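Local coordinates for putative TIM-barrel metal-dependent hydrolase (Mycobacterium avium subsp. paratuberculosis S397, PDB 4DZI), which probably catalyses a metal-dependent hydrolysis, as an amidohydrolase of the TIM-barrel type with a two-metal centre that here holds cadmium, at residues C[66-72]-C[358-364]; C[16-20]-C[60-66]. One frame throughout, in Å; residues are numbered along the deposited sequence.

Interaction 1 (C[66-72]-C[358-364]); sequences IVPGCLD and PHGEGLA. With CD (cadmium ion), chain P.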
loop_
_atom_site.group_PDB
_atom_site.type_symbol
_atom_site.label_atom_id
_atom_site.label_comp_id
_atom_site.label_asym_id
_atom_site.label_seq_id
_atom_site.Cartn_x
_atom_site.Cartn_y
_atom_site.Cartn_z
ATOM N N ILE C 66 20.261 11.739 19.533
ATOM C CA ILE C 66 20.695 12.039 18.172
ATOM C C ILE C 66 20.833 13.569 17.892
ATOM O O ILE C 66 20.081 14.394 18.422
ATOM C CB ILE C 66 19.738 11.364 17.144
ATOM C CG1 ILE C 66 20.338 11.403 15.744
ATOM C CG2 ILE C 66 18.366 12.033 17.170
ATOM C CD1 ILE C 66 19.589 10.512 14.753
ATOM N N VAL C 67 21.791 13.943 17.058
ATOM C CA VAL C 67 21.969 15.345 16.636
ATOM C C VAL C 67 20.892 15.688 15.599
ATOM O O VAL C 67 20.676 14.929 14.666
ATOM C CB VAL C 67 23.358 15.526 15.982
ATOM C CG1 VAL C 67 23.455 16.887 15.288
ATOM C CG2 VAL C 67 24.468 15.348 17.036
ATOM N N PRO C 68 20.195 16.817 15.770
ATOM C CA PRO C 68 19.130 17.156 14.826
ATOM C C PRO C 68 19.675 17.238 13.418
ATOM O O PRO C 68 20.746 17.811 13.184
ATOM C CB PRO C 68 18.670 18.561 15.306
ATOM C CG PRO C 68 18.959 18.544 16.768
ATOM C CD PRO C 68 20.275 17.783 16.899
ATOM N N GLY C 69 18.942 16.674 12.457
ATOM C CA GLY C 69 19.347 16.756 11.062
ATOM C C GLY C 69 20.476 15.854 10.608
ATOM O O GLY C 69 20.811 15.860 9.440
ATOM N N CYS C 70 21.066 15.059 11.493
ATOM C CA CYS C 70 22.243 14.306 11.047
ATOM C C CYS C 70 21.869 13.218 10.041
ATOM O O CYS C 70 22.725 12.752 9.278
ATOM C CB CYS C 70 23.061 13.754 12.211
ATOM S SG CYS C 70 22.281 12.484 13.206
ATOM N N LEU C 71 20.602 12.811 10.026
ATOM C CA LEU C 71 20.147 11.820 9.074
ATOM C C LEU C 71 19.457 12.464 7.863
ATOM O O LEU C 71 18.975 11.765 6.986
ATOM C CB LEU C 71 19.224 10.811 9.758
ATOM C CG LEU C 71 19.799 10.143 11.014
ATOM C CD1 LEU C 71 18.831 9.154 11.655
ATOM C CD2 LEU C 71 21.104 9.458 10.650
ATOM N N ASP C 72 19.421 13.794 7.811
ATOM C CA ASP C 72 18.627 14.478 6.786
ATOM C C ASP C 72 19.162 14.143 5.387
ATOM O O ASP C 72 18.426 13.636 4.534
ATOM C CB ASP C 72 18.564 15.998 7.069
ATOM C CG ASP C 72 17.761 16.774 6.034
ATOM O OD1 ASP C 72 18.086 17.968 5.810
ATOM O OD2 ASP C 72 16.800 16.221 5.461
ATOM N N PRO C 358 13.567 18.369 17.008
ATOM C CA PRO C 358 14.984 18.140 16.804
ATOM C C PRO C 358 15.307 16.734 16.314
ATOM O O PRO C 358 16.411 16.271 16.527
ATOM C CB PRO C 358 15.510 18.239 18.228
ATOM C CG PRO C 358 14.478 17.564 19.031
ATOM C CD PRO C 358 13.176 18.017 18.392
ATOM N N HIS C 359 14.367 16.043 15.669
ATOM C CA HIS C 359 14.695 14.662 15.269
ATOM C C HIS C 359 15.829 14.530 14.284
ATOM O O HIS C 359 16.105 15.421 13.514
ATOM C CB HIS C 359 13.426 14.008 14.677
ATOM C CG HIS C 359 12.401 13.598 15.709
ATOM N ND1 HIS C 359 11.216 12.974 15.370
ATOM C CD2 HIS C 359 12.415 13.680 17.085
ATOM C CE1 HIS C 359 10.536 12.694 16.484
ATOM N NE2 HIS C 359 11.279 13.105 17.538
ATOM N N GLY C 360 16.512 13.380 14.287
ATOM C CA GLY C 360 17.659 13.257 13.391
ATOM C C GLY C 360 17.292 13.345 11.915
ATOM O O GLY C 360 18.075 13.854 11.084
ATOM N N GLU C 361 16.091 12.854 11.591
ATOM C CA GLU C 361 15.552 12.892 10.213
ATOM C C GLU C 361 14.934 14.248 9.844
ATOM O O GLU C 361 14.504 14.463 8.694
ATOM C CB GLU C 361 14.503 11.769 10.016
ATOM C CG GLU C 361 13.210 11.900 10.858
ATOM C CD GLU C 361 13.287 11.306 12.267
ATOM O OE1 GLU C 361 14.425 10.946 12.701
ATOM O OE2 GLU C 361 12.212 11.160 12.954
ATOM N N GLY C 362 14.918 15.169 10.799
ATOM C CA GLY C 362 14.361 16.502 10.564
ATOM C C GLY C 362 15.397 17.478 10.047
ATOM O O GLY C 362 16.556 17.123 9.769
ATOM N N LEU C 363 14.988 18.731 9.874
ATOM C CA LEU C 363 15.937 19.779 9.512
ATOM C C LEU C 363 16.736 20.271 10.722
ATOM O O LEU C 363 16.183 20.520 11.787
ATOM C CB LEU C 363 15.203 20.965 8.922
ATOM C CG LEU C 363 14.357 20.693 7.692
ATOM C CD1 LEU C 363 13.626 21.994 7.333
ATOM C CD2 LEU C 363 15.229 20.177 6.562
ATOM N N ALA C 364 18.035 20.457 10.542
ATOM C CA ALA C 364 18.859 21.010 11.610
ATOM C C ALA C 364 18.439 22.442 11.898
ATOM O O ALA C 364 18.403 22.868 13.047
ATOM C CB ALA C 364 20.327 20.988 11.200
HETATM CD CD CD P . 10.472 12.562 13.225
HETATM O O HOH W 1 17.415 15.142 18.766
HETATM O O HOH W 2 19.276 19.569 8.036
HETATM O O HOH W 3 15.150 13.895 6.111
HETATM O O HOH W 4 9.205 10.666 14.211
#
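The turn from Val67 to Cys70 (type II) packs against the turn from His359 to Gly362 (type I), with the CA atoms of Pro68 and Gly360 4.4 Å apart and two backbone hydrogen bonds between the segments. Gly69 N donates almost straight to His359 O (N-H...O 169°), while Gly362 N reaches the same oxygen from the opposite face of its carbonyl plane, so one acceptor serves both turns. Leu71 N binds Gly360 O at 2.9 Å, standing above that carbonyl plane. Gly69 has positive phi, readily adopted by glycine at this place in a type II turn. Its bare CA points a C-H at Gly362 O (3.1 Å, 140° at the hydrogen), a buried oxygen with no conventional partner in the model.

Gly360 likewise offers a bare CA: the Ile66 CD1 methyl rests 3.6 Å from Gly360 CA. The extended branch of Ile66, with CG1 anti to the backbone N (chi1 -168°), carries the methyl there. The two prolines meet through Pro68 CG and Pro358 CB at 3.8 Å; Pro358 follows a cis peptide bond, and a water donates to both its O and Ile66 O. At the other end Asp72, salt-bridged to Arg76, is joined by separate waters to Glu361 O and Ala364 N.

The CB atoms of His359 and Glu361 point away from 66-72, and their side chains bind cadmium, through His359 ND1 at 2.3 Å and Glu361 OE2 at 2.2 Å. Thr123 bonds His359 NE2 on the far side of the ring, helping to fix its rotation. With Glu293, Asp356 and a water they complete one site of a bimetallic centre, consistent with an amidohydrolase active site, two of its ligands supplied by the loop 358-364.

Interaction 2 (C[16-20]-C[60-66]); sequences YYEPL and PTFDPII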
loop_
_atom_site.group_PDB
_atom_site.type_symbol
_atom_site.label_atom_id
_atom_site.label_comp_id
_atom_site.label_asym_id
_atom_site.label_seq_id
_atom_site.Cartn_x
_atom_site.Cartn_y
_atom_site.Cartn_z
ATOM N N TYR C 16 9.178 17.108 21.546
ATOM C CA TYR C 16 9.890 16.963 22.812
ATOM C C TYR C 16 10.326 15.496 22.912
ATOM O O TYR C 16 9.875 14.632 22.128
ATOM C CB TYR C 16 8.980 17.331 23.992
ATOM C CG TYR C 16 7.614 16.747 23.858
ATOM C CD1 TYR C 16 7.372 15.385 24.114
ATOM C CD2 TYR C 16 6.534 17.534 23.441
ATOM C CE1 TYR C 16 6.100 14.843 23.951
ATOM C CE2 TYR C 16 5.255 16.993 23.264
ATOM C CZ TYR C 16 5.044 15.649 23.533
ATOM O OH TYR C 16 3.804 15.096 23.362
ATOM N N TYR C 17 11.202 15.202 23.877
ATOM C CA TYR C 17 11.520 13.819 24.202
ATOM C C TYR C 17 10.904 13.595 25.580
ATOM O O TYR C 17 11.200 14.319 26.554
ATOM C CB TYR C 17 13.026 13.612 24.210
ATOM C CG TYR C 17 13.635 13.641 22.817
ATOM C CD1 TYR C 17 13.151 12.792 21.819
ATOM C CD2 TYR C 17 14.638 14.534 22.463
ATOM C CE1 TYR C 17 13.696 12.772 20.542
ATOM C CE2 TYR C 17 15.168 14.550 21.186
ATOM C CZ TYR C 17 14.692 13.672 20.216
ATOM O OH TYR C 17 15.259 13.664 18.956
ATOM N N GLU C 18 10.016 12.630 25.684
ATOM C CA GLU C 18 9.310 12.408 26.957
ATOM C C GLU C 18 10.242 11.956 28.057
ATOM O O GLU C 18 11.113 11.146 27.831
ATOM C CB GLU C 18 8.237 11.335 26.825
ATOM C CG GLU C 18 7.086 11.654 25.874
ATOM C CD GLU C 18 7.366 11.337 24.404
ATOM O OE1 GLU C 18 8.515 11.116 23.973
ATOM O OE2 GLU C 18 6.375 11.271 23.657
ATOM N N PRO C 19 10.002 12.435 29.273
ATOM C CA PRO C 19 10.674 11.817 30.418
ATOM C C PRO C 19 10.111 10.416 30.675
ATOM O O PRO C 19 9.023 10.061 30.188
ATOM C CB PRO C 19 10.320 12.761 31.567
ATOM C CG PRO C 19 8.976 13.308 31.176
ATOM C CD PRO C 19 9.088 13.522 29.678
ATOM N N LEU C 20 10.851 9.612 31.431
ATOM C CA LEU C 20 10.433 8.230 31.654
ATOM C C LEU C 20 9.046 8.077 32.273
ATOM O O LEU C 20 8.444 7.037 32.130
ATOM C CB LEU C 20 11.462 7.507 32.547
ATOM C CG LEU C 20 12.802 7.231 31.880
ATOM C CD1 LEU C 20 13.730 6.597 32.910
ATOM C CD2 LEU C 20 12.671 6.301 30.660
ATOM N N PRO C 60 14.456 4.556 25.716
ATOM C CA PRO C 60 13.427 5.447 26.257
ATOM C C PRO C 60 13.978 6.510 27.185
ATOM O O PRO C 60 13.242 7.455 27.532
ATOM C CB PRO C 60 12.481 4.500 26.988
ATOM C CG PRO C 60 13.349 3.328 27.338
ATOM C CD PRO C 60 14.285 3.163 26.185
ATOM N N THR C 61 15.248 6.401 27.602
ATOM C CA THR C 61 15.805 7.524 28.411
ATOM C C THR C 61 16.219 8.693 27.512
ATOM O O THR C 61 16.516 9.771 28.015
ATOM C CB THR C 61 17.057 7.160 29.245
ATOM O OG1 THR C 61 18.182 7.046 28.375
ATOM C CG2 THR C 61 16.855 5.852 30.044
ATOM N N PHE C 62 16.326 8.449 26.204
ATOM C CA PHE C 62 16.707 9.507 25.261
ATOM C C PHE C 62 18.062 10.123 25.588
ATOM O O PHE C 62 18.319 11.274 25.265
ATOM C CB PHE C 62 15.619 10.597 25.164
ATOM C CG PHE C 62 14.341 10.104 24.500
ATOM C CD1 PHE C 62 14.359 9.766 23.126
ATOM C CD2 PHE C 62 13.149 10.027 25.223
ATOM C CE1 PHE C 62 13.200 9.298 22.510
ATOM C CE2 PHE C 62 11.980 9.576 24.593
ATOM C CZ PHE C 62 12.019 9.220 23.233
ATOM N N ASP C 63 18.957 9.326 26.163
ATOM C CA ASP C 63 20.309 9.805 26.452
ATOM C C ASP C 63 21.296 8.675 26.232
ATOM O O ASP C 63 21.136 7.589 26.829
ATOM C CB ASP C 63 20.312 10.272 27.896
ATOM C CG ASP C 63 21.564 11.055 28.251
ATOM O OD1 ASP C 63 22.325 11.442 27.348
ATOM O OD2 ASP C 63 21.751 11.299 29.443
ATOM N N PRO C 64 22.281 8.876 25.351
ATOM C CA PRO C 64 22.550 10.077 24.549
ATOM C C PRO C 64 21.496 10.244 23.476
ATOM O O PRO C 64 20.664 9.334 23.230
ATOM C CB PRO C 64 23.902 9.785 23.884
ATOM C CG PRO C 64 24.055 8.315 23.942
ATOM C CD PRO C 64 23.342 7.862 25.186
ATOM N N ILE C 65 21.539 11.389 22.813
ATOM C CA ILE C 65 20.414 11.757 21.965
ATOM C C ILE C 65 20.946 12.177 20.594
ATOM O O ILE C 65 21.965 12.882 20.490
ATOM C CB ILE C 65 19.573 12.868 22.625
ATOM C CG1 ILE C 65 18.282 13.083 21.818
ATOM C CG2 ILE C 65 20.388 14.141 22.769
ATOM C CD1 ILE C 65 17.376 11.868 21.834
ATOM N N ILE C 66 20.261 11.739 19.533
ATOM C CA ILE C 66 20.695 12.039 18.172
ATOM C C ILE C 66 20.833 13.569 17.892
ATOM O O ILE C 66 20.081 14.394 18.422
ATOM C CB ILE C 66 19.738 11.364 17.144
ATOM C CG1 ILE C 66 20.338 11.403 15.744
ATOM C CG2 ILE C 66 18.366 12.033 17.170
ATOM C CD1 ILE C 66 19.589 10.512 14.753
HETATM O O HOH W 1 17.415 15.142 18.766
HETATM O O HOH W 5 10.626 8.298 27.543
HETATM O O HOH W 6 13.239 9.758 28.851
#
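Tyr17 and Ile66 are joined by a water, to which the phenol OH donates at 2.6 Å and which in turn donates to Ile66 O. The water lies at the edge of the Tyr17 ring, in its plane. Tyrosine suits this place because its polar end reaches the water while its ring packs against apolar side chains. Over one face sits Ile65 CD1, 3.7 Å from the ring centroid in a CH-pi contact.

Phe62 meets the ring obliquely from the same side as Ile65, with centroids 4.7 Å apart and planes at 31°. Tyr17 CD1 approaches Phe62 CD1 to 3.5 Å, and Tyr17 CB stands over the face of the phenylalanine ring. At the edge of that ring, near its plane, Glu18 O lies 3.5 Å from Phe62 CD2, and two waters bridge Glu18 O and Pro60 O. The bent Glu18 chain (chi2 84°) brings OE1 beside the ring too, but the carboxylate is held by backbone N-H groups of Thr123, Phe124 and Gly125.

Leu20 CD2 packs on Pro60 CB at 4.1 Å, and Met38 of strand 36-40 touches both residues. Thr61 OG1, also hydrogen-bonded to Asn59 OD1, accepts from Asp63 N in an ST turn just before strand 65-66. The cluster joins the loop after strand 9-15 to the segment leading into strand 65-66, near the metal centre of this TIM-barrel hydrolase.

Overall arrangement
From the N terminus, strand 9-15, which carries cadmium ligands Asp13 and His15, runs into 16-20. Interaction 2 then closes a loop of 39 intervening residues, including strands 36-40, 45-49 and 52-53, by bringing 60-66 back. Ile66 belongs to both contacts, and interaction 1 then spans the 285 residues between its segments, including the parallel strands 192-193, 227-230, 289-292 and 329-331, to reach 358-364. The two closures therefore follow in series, neither nesting nor crossing. Their centres are about 14 Å apart, and one water belongs to both, while Tyr17 OH packs 3.4 Å from His359 CD2. Together they tie the N-terminal part, residues 16-72, to the metal-bearing loop after helix 339-346.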